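Local coordinates for alkylhalidase CmlS (Streptomyces venezuelae, PDB 3I3L), which acts as a flavin-dependent halogenase in chloramphenicol biosynthesis, with an FAD cofactor bound covalently to the protein, at residues E64-G69 with V123-E128; V89-A94 with F107-P112. One frame throughout, in Å; residues are numbered along the deposited sequence.

Contact 1. Residues E64-G69 with V123-E128; sequences ESLLPG and VQVKRE. With FAD (flavin-adenine dinucleotide), chain B.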
loop_
_atom_site.group_PDB
_atom_site.type_symbol
_atom_site.label_atom_id
_atom_site.label_comp_id
_atom_site.label_asym_id
_atom_site.label_seq_id
_atom_site.Cartn_x
_atom_site.Cartn_y
_atom_site.Cartn_z
ATOM N N GLU A 64 -10.507 -0.016 8.384
ATOM C CA GLU A 64 -10.468 -1.054 9.391
ATOM C C GLU A 64 -9.729 -2.342 9.024
ATOM O O GLU A 64 -9.497 -3.202 9.907
ATOM C CB GLU A 64 -11.895 -1.360 9.803
ATOM C CG GLU A 64 -12.543 -0.115 10.445
ATOM C CD GLU A 64 -14.048 -0.105 10.322
ATOM O OE1 GLU A 64 -14.575 -0.339 9.200
ATOM O OE2 GLU A 64 -14.699 0.167 11.361
ATOM N N SER A 65 -9.366 -2.494 7.751
ATOM C CA SER A 65 -8.834 -3.789 7.305
ATOM C C SER A 65 -7.353 -3.634 7.026
ATOM O O SER A 65 -6.928 -2.813 6.157
ATOM C CB SER A 65 -9.595 -4.299 6.067
ATOM O OG SER A 65 -9.097 -5.523 5.582
ATOM N N LEU A 66 -6.559 -4.408 7.777
ATOM C CA LEU A 66 -5.099 -4.281 7.754
ATOM C C LEU A 66 -4.364 -5.326 6.928
ATOM O O LEU A 66 -4.984 -6.274 6.383
ATOM C CB LEU A 66 -4.598 -4.268 9.187
ATOM C CG LEU A 66 -5.297 -3.242 10.119
ATOM C CD1 LEU A 66 -4.587 -3.161 11.464
ATOM C CD2 LEU A 66 -5.308 -1.864 9.417
ATOM N N LEU A 67 -3.035 -5.187 6.840
ATOM C CA LEU A 67 -2.246 -6.072 5.949
ATOM C C LEU A 67 -1.082 -6.712 6.714
ATOM O O LEU A 67 -0.617 -6.186 7.755
ATOM C CB LEU A 67 -1.744 -5.288 4.716
ATOM C CG LEU A 67 -2.812 -4.828 3.688
ATOM C CD1 LEU A 67 -2.154 -3.898 2.566
ATOM C CD2 LEU A 67 -3.565 -6.038 3.016
ATOM N N PRO A 68 -0.622 -7.849 6.233
ATOM C CA PRO A 68 0.505 -8.574 6.866
ATOM C C PRO A 68 1.730 -7.708 7.054
ATOM O O PRO A 68 2.439 -7.854 8.067
ATOM C CB PRO A 68 0.821 -9.695 5.848
ATOM C CG PRO A 68 -0.511 -9.992 5.240
ATOM C CD PRO A 68 -1.216 -8.619 5.137
ATOM N N GLY A 69 1.988 -6.824 6.081
ATOM C CA GLY A 69 3.190 -5.973 6.114
ATOM C C GLY A 69 3.211 -5.060 7.333
ATOM O O GLY A 69 4.272 -4.751 7.876
ATOM N N VAL A 123 -5.378 -8.603 10.225
ATOM C CA VAL A 123 -6.543 -8.586 11.101
ATOM C C VAL A 123 -7.444 -7.459 10.695
ATOM O O VAL A 123 -7.062 -6.596 9.875
ATOM C CB VAL A 123 -6.099 -8.313 12.549
ATOM C CG1 VAL A 123 -5.301 -9.503 13.106
ATOM C CG2 VAL A 123 -5.237 -6.995 12.592
ATOM N N GLN A 124 -8.629 -7.456 11.271
ATOM C CA GLN A 124 -9.575 -6.379 11.098
ATOM C C GLN A 124 -9.699 -5.712 12.485
ATOM O O GLN A 124 -9.634 -6.411 13.487
ATOM C CB GLN A 124 -10.937 -6.938 10.672
ATOM C CG GLN A 124 -10.879 -8.154 9.704
ATOM C CD GLN A 124 -10.640 -7.706 8.277
ATOM O OE1 GLN A 124 -10.943 -8.427 7.326
ATOM N NE2 GLN A 124 -10.149 -6.491 8.110
ATOM N N VAL A 125 -9.826 -4.373 12.540
ATOM C CA VAL A 125 -9.864 -3.698 13.822
ATOM C C VAL A 125 -10.921 -2.623 13.897
ATOM O O VAL A 125 -11.385 -2.094 12.888
ATOM C CB VAL A 125 -8.487 -3.063 14.231
ATOM C CG1 VAL A 125 -7.326 -4.112 14.073
ATOM C CG2 VAL A 125 -8.196 -1.836 13.344
ATOM N N LYS A 126 -11.270 -2.280 15.125
ATOM C CA LYS A 126 -11.972 -1.081 15.425
ATOM C C LYS A 126 -10.893 -0.029 15.644
ATOM O O LYS A 126 -10.073 -0.145 16.580
ATOM C CB LYS A 126 -12.834 -1.327 16.665
ATOM C CG LYS A 126 -13.722 -0.196 17.051
ATOM C CD LYS A 126 -14.852 -0.692 18.016
ATOM C CE LYS A 126 -16.184 -0.835 17.247
ATOM N NZ LYS A 126 -17.311 -1.289 18.142
ATOM N N ARG A 127 -10.830 0.952 14.742
ATOM C CA ARG A 127 -9.701 1.891 14.678
ATOM C C ARG A 127 -9.535 2.744 15.950
ATOM O O ARG A 127 -8.393 3.077 16.334
ATOM C CB ARG A 127 -9.798 2.817 13.460
ATOM C CG ARG A 127 -9.339 2.188 12.141
ATOM C CD ARG A 127 -7.794 1.893 12.109
ATOM N NE ARG A 127 -7.062 3.138 12.327
ATOM C CZ ARG A 127 -6.859 4.060 11.371
ATOM N NH1 ARG A 127 -7.339 3.858 10.120
ATOM N NH2 ARG A 127 -6.222 5.199 11.675
ATOM N N GLU A 128 -10.647 3.101 16.591
ATOM C CA GLU A 128 -10.595 3.845 17.850
ATOM C C GLU A 128 -9.786 3.057 18.905
ATOM O O GLU A 128 -9.077 3.644 19.714
ATOM C CB GLU A 128 -12.010 4.173 18.345
ATOM C CG GLU A 128 -12.854 2.959 18.667
ATOM C CD GLU A 128 -14.366 3.245 18.547
ATOM O OE1 GLU A 128 -15.002 3.542 19.583
ATOM O OE2 GLU A 128 -14.935 3.162 17.438
HETATM P PA FAD B . -5.211 9.282 10.357
HETATM O O1A FAD B . -6.250 10.224 9.795
HETATM O O2A FAD B . -5.664 7.897 10.663
HETATM O O5B FAD B . -4.594 9.965 11.706
HETATM C C5B FAD B . -4.246 11.334 11.719
HETATM C C4B FAD B . -4.441 11.961 13.119
HETATM O O4B FAD B . -3.962 13.325 13.054
HETATM C C3B FAD B . -5.890 12.030 13.538
HETATM O O3B FAD B . -6.072 11.314 14.722
HETATM C C2B FAD B . -6.165 13.524 13.766
HETATM O O2B FAD B . -6.880 13.733 14.943
HETATM C C1B FAD B . -4.776 14.135 13.869
HETATM N N9A FAD B . -4.603 15.508 13.434
HETATM C C8A FAD B . -5.067 16.081 12.287
HETATM N N7A FAD B . -4.654 17.367 12.248
HETATM C C5A FAD B . -3.999 17.654 13.398
HETATM C C6A FAD B . -3.401 18.810 13.864
HETATM N N6A FAD B . -3.399 19.916 13.142
HETATM N N1A FAD B . -2.760 18.757 15.072
HETATM C C2A FAD B . -2.737 17.614 15.833
HETATM N N3A FAD B . -3.320 16.483 15.352
HETATM C C4A FAD B . -3.942 16.495 14.152
HETATM N N1 FAD B . -7.030 1.875 5.238
HETATM C C2 FAD B . -6.738 0.539 5.458
HETATM O O2 FAD B . -5.581 0.250 5.733
HETATM N N3 FAD B . -7.700 -0.429 5.349
HETATM C C4 FAD B . -8.989 -0.101 5.020
HETATM O O4 FAD B . -9.867 -1.020 4.949
HETATM C C4X FAD B . -9.288 1.239 4.764
HETATM N N5 FAD B . -10.569 1.604 4.451
HETATM C C5X FAD B . -10.876 2.937 4.305
HETATM C C6 FAD B . -12.182 3.321 3.972
HETATM C C7 FAD B . -12.465 4.647 3.749
HETATM C C7M FAD B . -13.865 5.096 3.408
HETATM C C8 FAD B . -11.448 5.582 3.917
HETATM C C8M FAD B . -11.728 7.026 3.788
HETATM C C9 FAD B . -10.130 5.213 4.206
HETATM C C9A FAD B . -9.874 3.865 4.403
HETATM N N10 FAD B . -8.598 3.524 4.747
HETATM C C10 FAD B . -8.284 2.224 4.879
HETATM C "C1'" FAD B . -7.586 4.618 4.692
HETATM C "C2'" FAD B . -6.891 4.747 6.027
HETATM O "O2'" FAD B . -7.856 4.833 6.997
HETATM C "C3'" FAD B . -5.906 5.880 6.138
HETATM O "O3'" FAD B . -4.896 5.715 5.167
HETATM C "C4'" FAD B . -5.218 5.881 7.544
HETATM O "O4'" FAD B . -6.118 6.216 8.563
HETATM C "C5'" FAD B . -4.115 6.931 7.570
HETATM O "O5'" FAD B . -3.438 6.897 8.793
HETATM P P FAD B . -2.766 8.256 9.235
HETATM O O1P FAD B . -2.010 8.847 8.065
HETATM O O2P FAD B . -2.027 8.052 10.553
HETATM O O3P FAD B . -3.978 9.318 9.382
HETATM O O HOH W 1 -13.245 1.628 13.110
#

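Contact 2. Residues V89-A94 with F107-P112; sequences VKKPSA and FSFAAP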
loop_
_atom_site.group_PDB
_atom_site.type_symbol
_atom_site.label_atom_id
_atom_site.label_comp_id
_atom_site.label_asym_id
_atom_site.label_seq_id
_atom_site.Cartn_x
_atom_site.Cartn_y
_atom_site.Cartn_z
ATOM N N VAL A 89 -10.236 -9.813 15.008
ATOM C CA VAL A 89 -10.683 -10.793 14.013
ATOM C C VAL A 89 -9.542 -11.045 13.004
ATOM O O VAL A 89 -8.935 -10.071 12.509
ATOM C CB VAL A 89 -11.944 -10.289 13.273
ATOM C CG1 VAL A 89 -12.360 -11.258 12.095
ATOM C CG2 VAL A 89 -13.088 -10.134 14.245
ATOM N N LYS A 90 -9.239 -12.317 12.706
ATOM C CA LYS A 90 -8.158 -12.640 11.756
ATOM C C LYS A 90 -8.614 -12.599 10.296
ATOM O O LYS A 90 -9.686 -13.104 9.946
ATOM C CB LYS A 90 -7.446 -13.964 12.066
ATOM C CG LYS A 90 -6.690 -13.889 13.410
ATOM C CD LYS A 90 -5.231 -14.376 13.344
ATOM C CE LYS A 90 -4.223 -13.359 14.061
ATOM N NZ LYS A 90 -4.667 -12.932 15.439
ATOM N N LYS A 91 -7.782 -11.996 9.453
ATOM C CA LYS A 91 -8.120 -11.866 8.022
ATOM C C LYS A 91 -7.184 -12.699 7.184
ATOM O O LYS A 91 -6.003 -12.417 7.164
ATOM C CB LYS A 91 -8.052 -10.380 7.564
ATOM C CG LYS A 91 -7.878 -10.244 6.046
ATOM C CD LYS A 91 -8.312 -8.934 5.565
ATOM C CE LYS A 91 -7.211 -8.013 5.458
ATOM N NZ LYS A 91 -7.337 -7.155 4.143
ATOM N N PRO A 92 -7.715 -13.709 6.483
ATOM C CA PRO A 92 -6.885 -14.644 5.680
ATOM C C PRO A 92 -6.506 -14.102 4.321
ATOM O O PRO A 92 -5.490 -14.509 3.709
ATOM C CB PRO A 92 -7.813 -15.862 5.482
ATOM C CG PRO A 92 -9.240 -15.319 5.740
ATOM C CD PRO A 92 -9.176 -13.994 6.397
ATOM N N SER A 93 -7.330 -13.179 3.837
ATOM C CA SER A 93 -7.339 -12.801 2.426
ATOM C C SER A 93 -8.269 -11.618 2.143
ATOM O O SER A 93 -8.874 -11.052 3.046
ATOM C CB SER A 93 -7.877 -13.966 1.630
ATOM O OG SER A 93 -9.172 -14.295 2.115
ATOM N N ALA A 94 -8.364 -11.260 0.871
ATOM C CA ALA A 94 -9.395 -10.339 0.418
ATOM C C ALA A 94 -10.152 -11.036 -0.714
ATOM O O ALA A 94 -9.539 -11.627 -1.622
ATOM C CB ALA A 94 -8.761 -9.051 -0.031
ATOM N N PHE A 107 -7.631 -13.006 -3.041
ATOM C CA PHE A 107 -6.192 -12.767 -2.881
ATOM C C PHE A 107 -5.672 -13.262 -1.538
ATOM O O PHE A 107 -5.875 -12.608 -0.518
ATOM C CB PHE A 107 -5.851 -11.275 -3.059
ATOM C CG PHE A 107 -4.354 -10.972 -2.989
ATOM C CD1 PHE A 107 -3.438 -11.607 -3.851
ATOM C CD2 PHE A 107 -3.846 -10.078 -2.048
ATOM C CE1 PHE A 107 -2.055 -11.340 -3.776
ATOM C CE2 PHE A 107 -2.435 -9.786 -1.991
ATOM C CZ PHE A 107 -1.568 -10.413 -2.850
ATOM N N SER A 108 -5.030 -14.431 -1.544
ATOM C CA SER A 108 -4.589 -15.100 -0.316
ATOM C C SER A 108 -3.406 -14.396 0.272
ATOM O O SER A 108 -2.553 -13.898 -0.463
ATOM C CB SER A 108 -4.162 -16.553 -0.583
ATOM O OG SER A 108 -3.683 -17.140 0.631
ATOM N N PHE A 109 -3.366 -14.324 1.597
ATOM C CA PHE A 109 -2.177 -13.741 2.284
ATOM C C PHE A 109 -1.075 -14.803 2.579
ATOM O O PHE A 109 0.006 -14.470 3.124
ATOM C CB PHE A 109 -2.581 -12.945 3.552
ATOM C CG PHE A 109 -3.314 -11.667 3.254
ATOM C CD1 PHE A 109 -3.179 -11.043 2.054
ATOM C CD2 PHE A 109 -4.157 -11.125 4.168
ATOM C CE1 PHE A 109 -3.879 -9.892 1.774
ATOM C CE2 PHE A 109 -4.854 -9.950 3.887
ATOM C CZ PHE A 109 -4.726 -9.357 2.682
ATOM N N ALA A 110 -1.358 -16.058 2.194
ATOM C CA ALA A 110 -0.391 -17.180 2.246
ATOM C C ALA A 110 1.016 -16.725 1.894
ATOM O O ALA A 110 1.209 -16.045 0.836
ATOM C CB ALA A 110 -0.792 -18.237 1.257
ATOM N N ALA A 111 1.979 -17.082 2.769
ATOM C CA ALA A 111 3.422 -16.822 2.545
ATOM C C ALA A 111 4.344 -17.522 3.607
ATOM O O ALA A 111 4.024 -17.510 4.819
ATOM C CB ALA A 111 3.713 -15.302 2.488
ATOM N N PRO A 112 5.481 -18.135 3.152
ATOM C CA PRO A 112 6.486 -18.740 4.066
ATOM C C PRO A 112 7.126 -17.723 5.013
ATOM O O PRO A 112 7.115 -17.928 6.238
ATOM C CB PRO A 112 7.558 -19.293 3.109
ATOM C CG PRO A 112 6.843 -19.476 1.777
ATOM C CD PRO A 112 5.870 -18.298 1.726
#

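Contact 1. Residues E64-G69 with V123-E128
Ser65 and Gln124 form a single beta bridge, held by a backbone hydrogen bond to each side of it. Val125 N donates to Glu64 O at 2.9 Å, and Leu66 N reaches Val123 O at 3.1 Å. The apolar part is small: Leu66 CD1 touches Val123 CG2 and, at 3.9 Å, Val125 CG1, whose side chain it meets at about a right angle.

Polar groups turn this bridge into part of the FAD site. The Ser65 backbone pairs with the pyrimidine part of the flavin, its N donating to FAD O4 and its O accepting from FAD N3 at 2.6 Å. Arg127, bent at chi2 (-67°) and chi3 (-58°), brings its guanidinium to the ribityl and phosphate part: NH1 binds FAD O4' at 3.1 Å, and NH2 binds FAD O2A, in plane at the guanidinium edge, at 2.9 Å. Asp131 forms a salt bridge with NE. A leucine in place of Arg127 would probably leave O2A without this cationic partner and Asp131 without its salt-bridge mate. One water joins Glu64 OE2, which also bonds Tyr211, to Arg127 N.

Lys126 holds the N-cap position of helix 127-140, which follows strand 122-124, Leu67 precedes helix 68-76, and Val328 of helix 327-347 packs against Leu66 and Arg127.

Contact 2. Residues V89-A94 with F107-P112
The Phe109 ring receives Ser93 CA over one face, a CH-pi contact 4.1 Å from the centroid and 14° off the normal, while Lys91 CE lies in plane at its edge, 3.4 Å from Phe109 CE2. Leu67 and Val585 also touch this ring, which follows directly on the second strand of the beta hairpin 89-97/105-108. With CG beside the backbone N (chi1 -70°), Phe109 turns its ring back across the first strand. The Lys91 side chain crosses that of Phe109 obliquely and bends at chi3 and chi4, and its NZ is hydrogen-bonded to Ser65 OG of the FAD site.

Phe107 sends its ring away from the partner strand to meet those of His581 and Phe582, near the C-terminus. Its backbone forms an antiparallel hydrogen-bonded pair with Ala94: Phe107 N donates to Ala94 O at 2.7 Å, whereas the return bond, Ala94 N to Phe107 O, is 3.2 Å long. Ser93 and Ser108 make the adjoining non-hydrogen-bonded pair, and Ser93 OG bonds Thr225. Past it, Phe109 N reaches Pro92 O at 3.0 Å. An ST turn bends the chain as it leaves the strand: Ser108 OG, also bonded to Glu452, accepts from Ala110 N at 3.0 Å.

How the contacts relate
Both contacts are buried, and their centres lie 12 Å apart. They share one sheet: strand 89-97 pairs with strand 105-108 in contact 2 and with strand 122-124, whose end belongs to contact 1, where Gln124 N probably donates a hydrogen bond to Val89 O at 2.9 Å. Their chemistry differs with position. Contact 1 has a lone bridge and a little aliphatic packing, and directs Ser65 and Arg127 to the cofactor. Contact 2 lies farther from the flavin, relying on regular antiparallel pairing and on aromatic side chains that pack on His581, Phe582 and Val585; the side chain of Lys91, about 7 Å from FAD, connects it to the site through Ser65.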